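Local coordinates for putative cobalamin synthesis related protein (Corynebacterium diphtheriae, PDB 2NPN) that binds S-adenosylmethionine and is probably a methyltransferase of cobalamin biosynthesis, perhaps a deacetylating precorrin-6A synthase, at residues A[24-29]-A[106-111]; A[58-63]-A[96-101]; A[190-195]-A[218-223]; A[214-219]-A[225-230]. One frame throughout, in Å; residues are numbered along the deposited sequence. Where two conformers were deposited one is given.

Contact 1 of 4, residues A[24-29]-A[106-111]; sequences SGLRHA and AFLVWG. With SAM (S-adenosylmethionine), chain C.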
loop_
_atom_site.group_PDB
_atom_site.type_symbol
_atom_site.label_atom_id
_atom_site.label_comp_id
_atom_site.label_asym_id
_atom_site.label_seq_id
_atom_site.Cartn_x
_atom_site.Cartn_y
_atom_site.Cartn_z
ATOM N N SER A 24 -13.012 -12.826 -6.774
ATOM C CA SER A 24 -13.942 -13.759 -6.149
ATOM C C SER A 24 -14.300 -13.324 -4.728
ATOM O O SER A 24 -15.455 -13.368 -4.325
ATOM C CB SER A 24 -13.374 -15.172 -6.116
ATOM O OG SER A 24 -14.385 -16.088 -5.740
ATOM N N GLY A 25 -13.304 -12.878 -3.966
ATOM C CA GLY A 25 -13.569 -12.423 -2.628
ATOM C C GLY A 25 -14.500 -11.213 -2.613
ATOM O O GLY A 25 -15.440 -11.145 -1.830
ATOM N N LEU A 26 -14.267 -10.261 -3.508
ATOM C CA LEU A 26 -15.088 -9.058 -3.589
ATOM C C LEU A 26 -16.543 -9.414 -3.930
ATOM O O LEU A 26 -17.476 -8.861 -3.369
ATOM C CB LEU A 26 -14.523 -8.099 -4.640
ATOM C CG LEU A 26 -13.208 -7.412 -4.250
ATOM C CD1 LEU A 26 -12.592 -6.769 -5.517
ATOM C CD2 LEU A 26 -13.460 -6.373 -3.157
ATOM N N ARG A 27 -16.698 -10.318 -4.896
ATOM C CA ARG A 27 -18.027 -10.713 -5.350
ATOM C C ARG A 27 -18.821 -11.511 -4.343
ATOM O O ARG A 27 -20.053 -11.469 -4.389
ATOM C CB ARG A 27 -17.944 -11.484 -6.639
ATOM C CG ARG A 27 -17.428 -10.639 -7.766
ATOM C CD ARG A 27 -17.617 -11.297 -9.076
ATOM N NE ARG A 27 -19.014 -11.251 -9.493
ATOM C CZ ARG A 27 -19.511 -11.883 -10.553
ATOM N NH1 ARG A 27 -18.732 -12.639 -11.316
ATOM N NH2 ARG A 27 -20.783 -11.780 -10.846
ATOM N N HIS A 28 -18.128 -12.235 -3.470
ATOM C CA HIS A 28 -18.799 -12.979 -2.414
ATOM C C HIS A 28 -19.016 -12.200 -1.099
ATOM O O HIS A 28 -19.805 -12.644 -0.268
ATOM C CB HIS A 28 -18.053 -14.310 -2.198
ATOM C CG HIS A 28 -18.187 -15.249 -3.360
ATOM N ND1 HIS A 28 -19.205 -16.174 -3.467
ATOM C CD2 HIS A 28 -17.443 -15.385 -4.481
ATOM C CE1 HIS A 28 -19.069 -16.835 -4.605
ATOM N NE2 HIS A 28 -18.001 -16.383 -5.230
ATOM N N ALA A 29 -18.412 -11.034 -0.943
ATOM C CA ALA A 29 -18.603 -10.255 0.280
ATOM C C ALA A 29 -19.969 -9.625 0.301
ATOM O O ALA A 29 -20.411 -9.023 -0.671
ATOM C CB ALA A 29 -17.558 -9.186 0.442
ATOM N N ALA A 106 -15.413 -8.121 3.336
ATOM C CA ALA A 106 -14.113 -7.875 2.718
ATOM C C ALA A 106 -13.563 -6.530 3.207
ATOM O O ALA A 106 -14.266 -5.504 3.104
ATOM C CB ALA A 106 -14.239 -7.848 1.163
ATOM N N PHE A 107 -12.301 -6.517 3.663
ATOM C CA PHE A 107 -11.552 -5.285 3.894
ATOM C C PHE A 107 -10.630 -5.051 2.700
ATOM O O PHE A 107 -9.906 -5.976 2.310
ATOM C CB PHE A 107 -10.688 -5.370 5.141
ATOM C CG PHE A 107 -11.425 -5.218 6.448
ATOM C CD1 PHE A 107 -11.287 -4.053 7.196
ATOM C CD2 PHE A 107 -12.204 -6.235 6.926
ATOM C CE1 PHE A 107 -11.909 -3.895 8.406
ATOM C CE2 PHE A 107 -12.852 -6.111 8.157
ATOM C CZ PHE A 107 -12.705 -4.914 8.914
ATOM N N LEU A 108 -10.632 -3.843 2.146
ATOM C CA LEU A 108 -9.803 -3.534 0.986
ATOM C C LEU A 108 -8.516 -2.899 1.456
ATOM O O LEU A 108 -8.532 -1.968 2.298
ATOM C CB LEU A 108 -10.548 -2.597 0.041
ATOM C CG LEU A 108 -11.939 -3.062 -0.367
ATOM C CD1 LEU A 108 -12.528 -2.035 -1.341
ATOM C CD2 LEU A 108 -11.888 -4.466 -0.917
ATOM N N VAL A 109 -7.397 -3.340 0.887
ATOM C CA VAL A 109 -6.076 -2.824 1.266
ATOM C C VAL A 109 -5.314 -2.532 -0.023
ATOM O O VAL A 109 -5.198 -3.407 -0.899
ATOM C CB VAL A 109 -5.274 -3.855 2.108
ATOM C CG1 VAL A 109 -3.907 -3.276 2.444
ATOM C CG2 VAL A 109 -6.074 -4.198 3.387
ATOM N N TRP A 110 -4.766 -1.337 -0.157
ATOM C CA TRP A 110 -3.961 -1.044 -1.324
ATOM C C TRP A 110 -2.710 -1.946 -1.372
ATOM O O TRP A 110 -2.096 -2.230 -0.332
ATOM C CB TRP A 110 -3.531 0.417 -1.292
ATOM C CG TRP A 110 -4.617 1.381 -1.487
ATOM C CD1 TRP A 110 -5.099 2.264 -0.565
ATOM C CD2 TRP A 110 -5.388 1.575 -2.671
ATOM N NE1 TRP A 110 -6.125 2.989 -1.103
ATOM C CE2 TRP A 110 -6.333 2.575 -2.391
ATOM C CE3 TRP A 110 -5.417 0.944 -3.923
ATOM C CZ2 TRP A 110 -7.237 3.009 -3.333
ATOM C CZ3 TRP A 110 -6.336 1.356 -4.855
ATOM C CH2 TRP A 110 -7.224 2.387 -4.563
ATOM N N GLY A 111 -2.395 -2.430 -2.567
ATOM C CA GLY A 111 -1.210 -3.245 -2.815
ATOM C C GLY A 111 -1.417 -4.646 -2.283
ATOM O O GLY A 111 -2.412 -5.303 -2.652
HETATM N N SAM C . 0.548 -2.285 1.058
HETATM C CA SAM C . 1.134 -1.330 0.068
HETATM C C SAM C . 1.836 -2.061 -1.061
HETATM O O SAM C . 2.369 -1.389 -1.985
HETATM O OXT SAM C . 1.834 -3.308 -1.076
HETATM C CB SAM C . 2.088 -0.345 0.768
HETATM C CG SAM C . 1.391 0.620 1.729
HETATM S SD SAM C . 2.455 1.894 2.491
HETATM C CE SAM C . 1.183 2.603 3.575
HETATM C "C5'" SAM C . 2.508 3.328 1.360
HETATM C "C4'" SAM C . 3.806 3.439 0.541
HETATM O "O4'" SAM C . 3.737 2.567 -0.538
HETATM C "C3'" SAM C . 4.061 4.805 -0.096
HETATM O "O3'" SAM C . 4.655 5.714 0.797
HETATM C "C2'" SAM C . 4.946 4.483 -1.270
HETATM O "O2'" SAM C . 6.255 4.190 -0.813
HETATM C "C1'" SAM C . 4.271 3.200 -1.704
HETATM N N9 SAM C . 3.211 3.415 -2.714
HETATM C C8 SAM C . 1.896 2.991 -2.598
HETATM N N7 SAM C . 1.222 3.267 -3.717
HETATM C C5 SAM C . 2.109 3.829 -4.591
HETATM C C6 SAM C . 1.994 4.251 -5.908
HETATM N N6 SAM C . 0.823 4.176 -6.590
HETATM N N1 SAM C . 3.112 4.778 -6.544
HETATM C C2 SAM C . 4.330 4.804 -5.890
HETATM N N3 SAM C . 4.451 4.382 -4.595
HETATM C C4 SAM C . 3.370 3.876 -3.950
#
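Leu26 reaches the sheet with one methyl: its CD2 meets CD2 of Leu108 at 3.3 Å, tighter than an ordinary methyl-methyl contact, and the two side chains cross at about a right angle. In Leu26, CG stands beside the backbone N (chi1 -71°), and this swings the branched end forward although the CA-CB bond itself does not aim at the strand. Three residues on, where the chain leaves the helix, the buried Ala29 points its CB at CB of Ala106, 3.7 Å away. Helix 20-28 is thus laid against the parallel sheet of the N-terminal half, as expected of the alpha/beta architecture of tetrapyrrole methylases; Ala106 bonds through its backbone to Ala31 and Val33 of the adjacent strand, while Ile8, from the strand on the other flank, touches both Leu26 and Ala106. Strand 104-109 then runs on to the cofactor, where the amino N of S-adenosylmethionine donates a hydrogen bond of 3.0 Å to O of Trp110, and CA of Gly111 lies 3.5 Å from the cofactor's carboxylate OXT.

Contact 2 of 4, residues A[58-63]-A[96-101]; sequences GTPIYA and RERTPD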
loop_
_atom_site.group_PDB
_atom_site.type_symbol
_atom_site.label_atom_id
_atom_site.label_comp_id
_atom_site.label_asym_id
_atom_site.label_seq_id
_atom_site.Cartn_x
_atom_site.Cartn_y
_atom_site.Cartn_z
ATOM N N GLY A 58 -23.072 -2.854 -6.635
ATOM C CA GLY A 58 -24.179 -2.960 -5.720
ATOM C C GLY A 58 -23.750 -3.256 -4.300
ATOM O O GLY A 58 -24.576 -3.696 -3.502
ATOM N N THR A 59 -22.477 -3.010 -3.969
ATOM C CA THR A 59 -22.002 -3.207 -2.608
ATOM C C THR A 59 -21.311 -1.933 -2.157
ATOM O O THR A 59 -20.243 -1.604 -2.696
ATOM C CB THR A 59 -21.039 -4.409 -2.495
ATOM O OG1 THR A 59 -21.604 -5.544 -3.168
ATOM C CG2 THR A 59 -20.805 -4.751 -1.028
ATOM N N PRO A 60 -21.928 -1.192 -1.207
ATOM C CA PRO A 60 -21.280 0.049 -0.749
ATOM C C PRO A 60 -19.980 -0.199 -0.006
ATOM O O PRO A 60 -19.832 -1.221 0.651
ATOM C CB PRO A 60 -22.311 0.663 0.214
ATOM C CG PRO A 60 -23.159 -0.468 0.646
ATOM C CD PRO A 60 -23.203 -1.429 -0.512
ATOM N N ILE A 61 -19.045 0.739 -0.128
ATOM C CA ILE A 61 -17.812 0.679 0.654
ATOM C C ILE A 61 -18.026 1.489 1.918
ATOM O O ILE A 61 -18.389 2.698 1.839
ATOM C CB ILE A 61 -16.620 1.271 -0.113
ATOM C CG1 ILE A 61 -16.351 0.485 -1.406
ATOM C CG2 ILE A 61 -15.393 1.324 0.801
ATOM C CD1 ILE A 61 -15.312 1.181 -2.358
ATOM N N TYR A 62 -17.827 0.837 3.060
ATOM C CA TYR A 62 -17.807 1.482 4.391
ATOM C C TYR A 62 -16.386 1.943 4.699
ATOM O O TYR A 62 -15.541 1.151 5.109
ATOM C CB TYR A 62 -18.317 0.492 5.450
ATOM C CG TYR A 62 -18.457 1.037 6.860
ATOM C CD1 TYR A 62 -19.534 1.848 7.206
ATOM C CD2 TYR A 62 -17.529 0.701 7.851
ATOM C CE1 TYR A 62 -19.685 2.335 8.509
ATOM C CE2 TYR A 62 -17.654 1.201 9.154
ATOM C CZ TYR A 62 -18.736 2.010 9.473
ATOM O OH TYR A 62 -18.879 2.486 10.767
ATOM N N ALA A 63 -16.103 3.227 4.443
ATOM C CA ALA A 63 -14.754 3.751 4.614
ATOM C C ALA A 63 -14.628 4.375 6.000
ATOM O O ALA A 63 -15.385 5.289 6.344
ATOM C CB ALA A 63 -14.415 4.771 3.528
ATOM N N ARG A 96 -21.418 -7.110 12.205
ATOM C CA ARG A 96 -22.561 -7.903 12.672
ATOM C C ARG A 96 -23.871 -7.432 12.069
ATOM O O ARG A 96 -24.777 -8.251 11.855
ATOM C CB ARG A 96 -22.622 -7.908 14.196
ATOM C CG ARG A 96 -21.427 -8.571 14.866
ATOM C CD ARG A 96 -21.637 -8.647 16.338
ATOM N NE ARG A 96 -20.631 -9.464 17.018
ATOM C CZ ARG A 96 -19.743 -9.022 17.909
ATOM N NH1 ARG A 96 -19.679 -7.743 18.259
ATOM N NH2 ARG A 96 -18.912 -9.879 18.467
ATOM N N GLU A 97 -23.996 -6.129 11.812
ATOM C CA GLU A 97 -25.235 -5.568 11.212
ATOM C C GLU A 97 -25.345 -5.931 9.745
ATOM O O GLU A 97 -26.452 -6.198 9.274
ATOM C CB GLU A 97 -25.287 -4.039 11.296
ATOM C CG GLU A 97 -25.473 -3.511 12.691
ATOM C CD GLU A 97 -24.985 -2.066 12.886
ATOM O OE1 GLU A 97 -24.362 -1.470 11.969
ATOM O OE2 GLU A 97 -25.237 -1.512 13.993
ATOM N N ARG A 98 -24.222 -5.916 9.026
ATOM C CA ARG A 98 -24.257 -5.979 7.560
ATOM C C ARG A 98 -23.988 -7.345 6.997
ATOM O O ARG A 98 -24.021 -7.527 5.778
ATOM C CB ARG A 98 -23.302 -4.962 6.922
ATOM C CG ARG A 98 -23.667 -3.539 7.120
ATOM C CD ARG A 98 -22.671 -2.635 6.435
ATOM N NE ARG A 98 -23.086 -1.255 6.565
ATOM C CZ ARG A 98 -22.735 -0.263 5.751
ATOM N NH1 ARG A 98 -21.926 -0.454 4.719
ATOM N NH2 ARG A 98 -23.208 0.959 5.999
ATOM N N THR A 99 -23.674 -8.311 7.857
ATOM C CA THR A 99 -23.457 -9.682 7.396
ATOM C C THR A 99 -24.125 -10.633 8.378
ATOM O O THR A 99 -24.087 -10.411 9.582
ATOM C CB THR A 99 -21.949 -10.005 7.287
ATOM O OG1 THR A 99 -21.363 -9.957 8.588
ATOM C CG2 THR A 99 -21.222 -8.962 6.382
ATOM N N PRO A 100 -24.702 -11.724 7.870
ATOM C CA PRO A 100 -25.261 -12.747 8.762
ATOM C C PRO A 100 -24.143 -13.517 9.458
ATOM O O PRO A 100 -22.949 -13.364 9.098
ATOM C CB PRO A 100 -26.022 -13.661 7.807
ATOM C CG PRO A 100 -25.380 -13.499 6.516
ATOM C CD PRO A 100 -24.781 -12.110 6.458
ATOM N N ASP A 101 -24.536 -14.357 10.415
ATOM C CA ASP A 101 -23.562 -15.013 11.274
ATOM C C ASP A 101 -22.608 -15.960 10.531
ATOM O O ASP A 101 -21.537 -16.252 11.050
ATOM C CB ASP A 101 -24.210 -15.709 12.461
ATOM C CG ASP A 101 -25.230 -16.734 12.056
ATOM O OD1 ASP A 101 -25.420 -16.979 10.839
ATOM O OD2 ASP A 101 -25.869 -17.296 12.982
HETATM O O HOH W 1 -20.616 -2.571 3.029
#
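Tyr62 and Arg98 make the main van der Waals contact, a tyrosine laid against an arginine at the protein surface. CD1 of the Tyr62 ring sits 3.8 Å above one face of the Arg98 guanidinium, displaced toward its rim, and is 4.0 Å from NH2. The two planes are 64° apart, so the groups do not stack in parallel, and the side chains cross at about a right angle. NH1 of the arginine also comes within 3.8 Å of Tyr62 CB. The reach comes from Arg98, whose chain is extended from CG to NE and carries the guanidinium from the last turn of its helix across to the strand. Pro60 adds a looser contact, its CG 4.3 Å from Arg98 NH1.

The polar link is indirect. A water donates to O of Pro60 at 2.8 Å and accepts from NH1 of Arg98 at 3.0 Å, lying in the guanidinium plane while Tyr62 takes a face.

Strand 61-64 is an outermost strand of the parallel sheet; the Tyr62 backbone hydrogen-bonds to Ile32 and Ala34 of strand 31-35. Leu90 and Thr94 of helix 78-98 also touch the Tyr62 side chain, and Arg98, ending that helix, rests on Ala31.

Contact 3 of 4, residues A[190-195]-A[218-223]; sequences TAWQDV and GYVHEI. With MG (magnesium ion), chain B.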
loop_
_atom_site.group_PDB
_atom_site.type_symbol
_atom_site.label_atom_id
_atom_site.label_comp_id
_atom_site.label_asym_id
_atom_site.label_seq_id
_atom_site.Cartn_x
_atom_site.Cartn_y
_atom_site.Cartn_z
ATOM N N THR A 190 13.495 13.254 0.672
ATOM C CA THR A 190 14.277 12.967 -0.567
ATOM C C THR A 190 15.567 12.242 -0.137
ATOM O O THR A 190 16.690 12.682 -0.382
ATOM C CB THR A 190 14.630 14.219 -1.459
ATOM O OG1 THR A 190 15.475 15.105 -0.714
ATOM C CG2 THR A 190 13.345 14.935 -1.976
ATOM N N ALA A 191 15.388 11.083 0.495
ATOM C CA ALA A 191 16.475 10.446 1.233
ATOM C C ALA A 191 17.612 9.923 0.344
ATOM O O ALA A 191 18.739 9.735 0.825
ATOM C CB ALA A 191 15.904 9.342 2.194
ATOM N N TRP A 192 17.345 9.719 -0.947
ATOM C CA TRP A 192 18.382 9.367 -1.900
ATOM C C TRP A 192 19.535 10.385 -1.905
ATOM O O TRP A 192 20.675 10.029 -2.180
ATOM C CB TRP A 192 17.843 9.207 -3.319
ATOM C CG TRP A 192 17.127 10.413 -3.919
ATOM C CD1 TRP A 192 17.709 11.439 -4.585
ATOM C CD2 TRP A 192 15.730 10.675 -3.914
ATOM N NE1 TRP A 192 16.754 12.310 -5.007
ATOM C CE2 TRP A 192 15.527 11.860 -4.626
ATOM C CE3 TRP A 192 14.625 10.005 -3.397
ATOM C CZ2 TRP A 192 14.260 12.397 -4.815
ATOM C CZ3 TRP A 192 13.377 10.522 -3.609
ATOM C CH2 TRP A 192 13.208 11.720 -4.299
ATOM N N GLN A 193 19.215 11.642 -1.671
ATOM C CA GLN A 193 20.261 12.669 -1.742
ATOM C C GLN A 193 21.292 12.482 -0.642
ATOM O O GLN A 193 22.482 12.862 -0.801
ATOM C CB GLN A 193 19.600 14.050 -1.674
ATOM C CG GLN A 193 18.790 14.434 -2.925
ATOM C CD GLN A 193 19.674 14.694 -4.147
ATOM O OE1 GLN A 193 20.230 13.767 -4.718
ATOM N NE2 GLN A 193 19.832 15.978 -4.530
ATOM N N ASP A 194 20.867 11.902 0.477
ATOM C CA ASP A 194 21.679 11.795 1.680
ATOM C C ASP A 194 22.625 10.592 1.687
ATOM O O ASP A 194 23.592 10.581 2.455
ATOM C CB ASP A 194 20.752 11.723 2.903
ATOM C CG ASP A 194 19.727 12.876 2.945
ATOM O OD1 ASP A 194 20.104 14.038 2.686
ATOM O OD2 ASP A 194 18.546 12.598 3.240
ATOM N N VAL A 195 22.363 9.593 0.856
ATOM C CA VAL A 195 23.125 8.347 0.923
ATOM C C VAL A 195 23.872 7.979 -0.359
ATOM O O VAL A 195 24.621 7.015 -0.386
ATOM C CB VAL A 195 22.227 7.165 1.303
ATOM C CG1 VAL A 195 21.607 7.427 2.676
ATOM C CG2 VAL A 195 21.118 6.931 0.277
ATOM N N GLY A 218 18.241 7.002 -13.346
ATOM C CA GLY A 218 19.565 7.475 -13.608
ATOM C C GLY A 218 20.463 7.490 -12.397
ATOM O O GLY A 218 20.031 7.169 -11.288
ATOM N N TYR A 219 21.728 7.854 -12.589
ATOM C CA TYR A 219 22.595 7.992 -11.432
ATOM C C TYR A 219 22.115 9.109 -10.536
ATOM O O TYR A 219 21.756 10.188 -11.025
ATOM C CB TYR A 219 24.054 8.240 -11.852
ATOM C CG TYR A 219 24.714 6.969 -12.341
ATOM C CD1 TYR A 219 25.310 6.090 -11.442
ATOM C CD2 TYR A 219 24.688 6.615 -13.702
ATOM C CE1 TYR A 219 25.874 4.907 -11.865
ATOM C CE2 TYR A 219 25.265 5.429 -14.147
ATOM C CZ TYR A 219 25.839 4.574 -13.238
ATOM O OH TYR A 219 26.399 3.388 -13.635
ATOM N N VAL A 220 22.184 8.907 -9.234
ATOM C CA VAL A 220 21.741 9.960 -8.304
ATOM C C VAL A 220 22.578 11.253 -8.496
ATOM O O VAL A 220 22.020 12.374 -8.400
ATOM C CB VAL A 220 21.688 9.478 -6.819
ATOM C CG1 VAL A 220 21.351 10.669 -5.870
ATOM C CG2 VAL A 220 20.703 8.295 -6.669
ATOM N N HIS A 221 23.872 11.027 -8.839
ATOM C CA HIS A 221 24.861 12.090 -9.215
ATOM C C HIS A 221 24.240 13.047 -10.209
ATOM O O HIS A 221 24.296 14.297 -10.022
ATOM C CB HIS A 221 26.322 11.575 -9.611
ATOM C CG HIS A 221 26.480 10.758 -10.890
ATOM N ND1 HIS A 221 27.100 9.520 -10.898
ATOM C CD2 HIS A 221 26.296 11.071 -12.201
ATOM C CE1 HIS A 221 27.158 9.049 -12.124
ATOM N NE2 HIS A 221 26.699 9.978 -12.945
ATOM N N GLU A 222 23.567 12.454 -11.186
ATOM C CA GLU A 222 22.991 13.156 -12.346
ATOM C C GLU A 222 21.570 13.692 -12.139
ATOM O O GLU A 222 21.258 14.820 -12.578
ATOM C CB GLU A 222 22.891 12.272 -13.595
ATOM C CG GLU A 222 22.090 13.031 -14.722
ATOM C CD GLU A 222 22.027 12.380 -16.083
ATOM O OE1 GLU A 222 21.797 11.143 -16.181
ATOM O OE2 GLU A 222 22.163 13.132 -17.083
ATOM N N ILE A 223 20.694 12.855 -11.581
ATOM C CA ILE A 223 19.231 13.153 -11.527
ATOM C C ILE A 223 18.665 13.451 -10.149
ATOM O O ILE A 223 17.499 13.812 -10.036
ATOM C CB ILE A 223 18.339 11.997 -12.127
ATOM C CG1 ILE A 223 18.313 10.740 -11.230
ATOM C CG2 ILE A 223 18.729 11.662 -13.536
ATOM C CD1 ILE A 223 17.172 9.799 -11.578
HETATM MG MG MG B . 28.056 2.308 -12.587
#
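The first turn of helix 220-238, which follows the corner at Gly218, packs here against the short, irregular helix 192-195. Val220 carries the contact through a single methyl. Its CG1, anti to the backbone N (chi1 174°), comes to the edge of the Trp192 indole, near the ring plane and 3.9 Å from CD1. The same methyl lies 3.5 Å from OE1 of Gln193 and 3.8 Å from O of Trp192. This cluster belongs to the C-terminal half of the methylase fold, where the helices cover a mixed sheet: Met202 of strand 200-206 touches both Trp192 and Val220, and Trp192 NE1 is hydrogen-bonded to O of Gly224. Thr190 CB lies over one indole face, 3.8 Å above its plane. Just ahead of Val220, Tyr219 occupies the N-cap position, and its carbonyl O accepts from the backbone N of both Glu222 and Ile223. Its side chain serves a different site: OH binds the magnesium ion at 2.2 Å, with O of Leu250 as a second ligand.

Contact 4 of 4, residues A[214-219]-A[225-230]; sequences VLRKGY and AQVAEL. With MG (magnesium ion), chain B.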
loop_
_atom_site.group_PDB
_atom_site.type_symbol
_atom_site.label_atom_id
_atom_site.label_comp_id
_atom_site.label_asym_id
_atom_site.label_seq_id
_atom_site.Cartn_x
_atom_site.Cartn_y
_atom_site.Cartn_z
ATOM N N VAL A 214 4.511 8.713 -13.097
ATOM C CA VAL A 214 5.741 9.364 -13.509
ATOM C C VAL A 214 6.913 8.510 -13.111
ATOM O O VAL A 214 6.984 8.057 -11.947
ATOM C CB VAL A 214 5.885 10.766 -12.849
ATOM C CG1 VAL A 214 7.121 11.441 -13.351
ATOM C CG2 VAL A 214 4.655 11.620 -13.097
ATOM N N LEU A 215 7.795 8.253 -14.082
ATOM C CA LEU A 215 8.997 7.442 -13.887
ATOM C C LEU A 215 10.225 8.275 -14.151
ATOM O O LEU A 215 10.242 9.096 -15.054
ATOM C CB LEU A 215 9.033 6.246 -14.830
ATOM C CG LEU A 215 7.827 5.307 -14.780
ATOM C CD1 LEU A 215 8.024 4.202 -15.878
ATOM C CD2 LEU A 215 7.627 4.697 -13.391
ATOM N N ARG A 216 11.260 8.043 -13.360
ATOM C CA ARG A 216 12.593 8.612 -13.611
ATOM C C ARG A 216 13.630 7.560 -13.252
ATOM O O ARG A 216 13.424 6.765 -12.347
ATOM C CB ARG A 216 12.869 9.863 -12.770
ATOM C CG ARG A 216 11.957 11.043 -13.064
ATOM C CD ARG A 216 12.226 11.571 -14.460
ATOM N NE ARG A 216 11.512 12.826 -14.705
ATOM C CZ ARG A 216 10.292 12.923 -15.211
ATOM N NH1 ARG A 216 9.625 11.861 -15.606
ATOM N NH2 ARG A 216 9.754 14.140 -15.379
ATOM N N LYS A 217 14.745 7.578 -13.974
ATOM C CA LYS A 217 15.881 6.755 -13.654
ATOM C C LYS A 217 17.210 7.396 -14.054
ATOM O O LYS A 217 17.288 8.181 -14.997
ATOM C CB LYS A 217 15.786 5.387 -14.303
ATOM C CG LYS A 217 15.950 5.389 -15.807
ATOM C CD LYS A 217 15.952 3.969 -16.365
ATOM C CE LYS A 217 16.160 3.937 -17.854
ATOM N NZ LYS A 217 15.017 4.628 -18.485
ATOM N N GLY A 218 18.241 7.002 -13.346
ATOM C CA GLY A 218 19.565 7.475 -13.608
ATOM C C GLY A 218 20.463 7.490 -12.397
ATOM O O GLY A 218 20.031 7.169 -11.288
ATOM N N TYR A 219 21.728 7.854 -12.589
ATOM C CA TYR A 219 22.595 7.992 -11.432
ATOM C C TYR A 219 22.115 9.109 -10.536
ATOM O O TYR A 219 21.756 10.188 -11.025
ATOM C CB TYR A 219 24.054 8.240 -11.852
ATOM C CG TYR A 219 24.714 6.969 -12.341
ATOM C CD1 TYR A 219 25.310 6.090 -11.442
ATOM C CD2 TYR A 219 24.688 6.615 -13.702
ATOM C CE1 TYR A 219 25.874 4.907 -11.865
ATOM C CE2 TYR A 219 25.265 5.429 -14.147
ATOM C CZ TYR A 219 25.839 4.574 -13.238
ATOM O OH TYR A 219 26.399 3.388 -13.635
ATOM N N ALA A 225 18.891 15.740 -7.712
ATOM C CA ALA A 225 18.323 17.059 -7.433
ATOM C C ALA A 225 17.093 17.311 -8.305
ATOM O O ALA A 225 16.110 17.899 -7.823
ATOM C CB ALA A 225 19.345 18.144 -7.653
ATOM N N GLN A 226 17.154 16.876 -9.572
ATOM C CA GLN A 226 16.017 17.013 -10.488
ATOM C C GLN A 226 14.797 16.244 -9.962
ATOM O O GLN A 226 13.655 16.728 -10.024
ATOM C CB GLN A 226 16.369 16.505 -11.907
ATOM C CG GLN A 226 17.431 17.318 -12.643
ATOM C CD GLN A 226 17.972 16.646 -13.921
ATOM O OE1 GLN A 226 18.614 17.301 -14.742
ATOM N NE2 GLN A 226 17.709 15.357 -14.096
ATOM N N VAL A 227 15.001 15.026 -9.460
ATOM C CA VAL A 227 13.852 14.261 -8.984
ATOM C C VAL A 227 13.303 14.900 -7.678
ATOM O O VAL A 227 12.070 14.904 -7.428
ATOM C CB VAL A 227 14.182 12.749 -8.829
ATOM C CG1 VAL A 227 13.009 12.020 -8.262
ATOM C CG2 VAL A 227 14.549 12.162 -10.204
ATOM N N ALA A 228 14.196 15.463 -6.866
ATOM C CA ALA A 228 13.775 16.159 -5.639
ATOM C C ALA A 228 12.858 17.319 -6.034
ATOM O O ALA A 228 11.803 17.491 -5.417
ATOM C CB ALA A 228 14.980 16.618 -4.818
ATOM N N GLU A 229 13.215 18.048 -7.092
ATOM C CA GLU A 229 12.444 19.208 -7.553
ATOM C C GLU A 229 11.092 18.711 -8.080
ATOM O O GLU A 229 10.039 19.287 -7.765
ATOM C CB GLU A 229 13.178 19.986 -8.665
ATOM C CG GLU A 229 14.533 20.603 -8.300
ATOM C CD GLU A 229 15.461 20.748 -9.532
ATOM O OE1 GLU A 229 14.945 20.634 -10.683
ATOM O OE2 GLU A 229 16.697 20.983 -9.372
ATOM N N LEU A 230 11.129 17.639 -8.877
ATOM C CA LEU A 230 9.944 17.060 -9.480
ATOM C C LEU A 230 8.977 16.625 -8.377
ATOM O O LEU A 230 7.768 16.857 -8.441
ATOM C CB LEU A 230 10.335 15.848 -10.344
ATOM C CG LEU A 230 9.180 15.086 -10.978
ATOM C CD1 LEU A 230 8.350 15.939 -11.971
ATOM C CD2 LEU A 230 9.785 13.886 -11.658
HETATM MG MG MG B . 28.056 2.308 -12.587
#
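One face of the Arg216 guanidinium is covered by a methyl of Leu230: CD2 stands 3.4 Å above the plane, offset toward the rim, and is 3.7 Å from NE. In the guanidinium plane lies O of Leu215, which accepts a hydrogen bond of 2.9 Å from NH1. This is a beta-alpha unit, strand 214-217 turning a corner into helix 220-238, which folds back along the strand; the axes of 214-217 and 225-230 run nearly antiparallel, at 164°, and approach to 10.0 Å.

The aliphatic part of Arg216 is also used. Its CB is 3.8 Å from CG2 of Val227, the two side chains sliding past each other in opposite directions, and its bent chain brings the CG methylene, too, within 3.8 Å of Leu230 CD2. That methyl reaches further along the strand to CG1 of Val214 at 4.0 Å. Trp204, on the neighbouring strand, touches both Val227 and Leu230 from the sheet, and its backbone is bonded to that of Arg216.

The bond that ties down the guanidinium is fairly straight, with an N-H...O angle of 160°, but NH1 approaches Leu215 O from above the carbonyl plane, 38° out of it.

In the fold
The four contacts illustrate how chemistry follows position in a two-part fold. Contacts 1 and 2 reach the same parallel sheet, their centres about 12 Å apart, yet contact 1 is a buried meeting of aliphatic methyls, whereas contact 2, at the sheet's margin and the protein surface, relies on a guanidinium and a bridging water. Contacts 3 and 4 lie on the opposite side of the chain's centre, about 8 Å apart between centres, and share helix 220-238 and the corner at Gly218 and Tyr219. They touch directly, Trp192 CZ2 packing on Val227 CG1 at 3.7 Å. Contact 3 is buried; contact 4 is partly buried and, like contact 2, uses an arginine where the packing meets solvent.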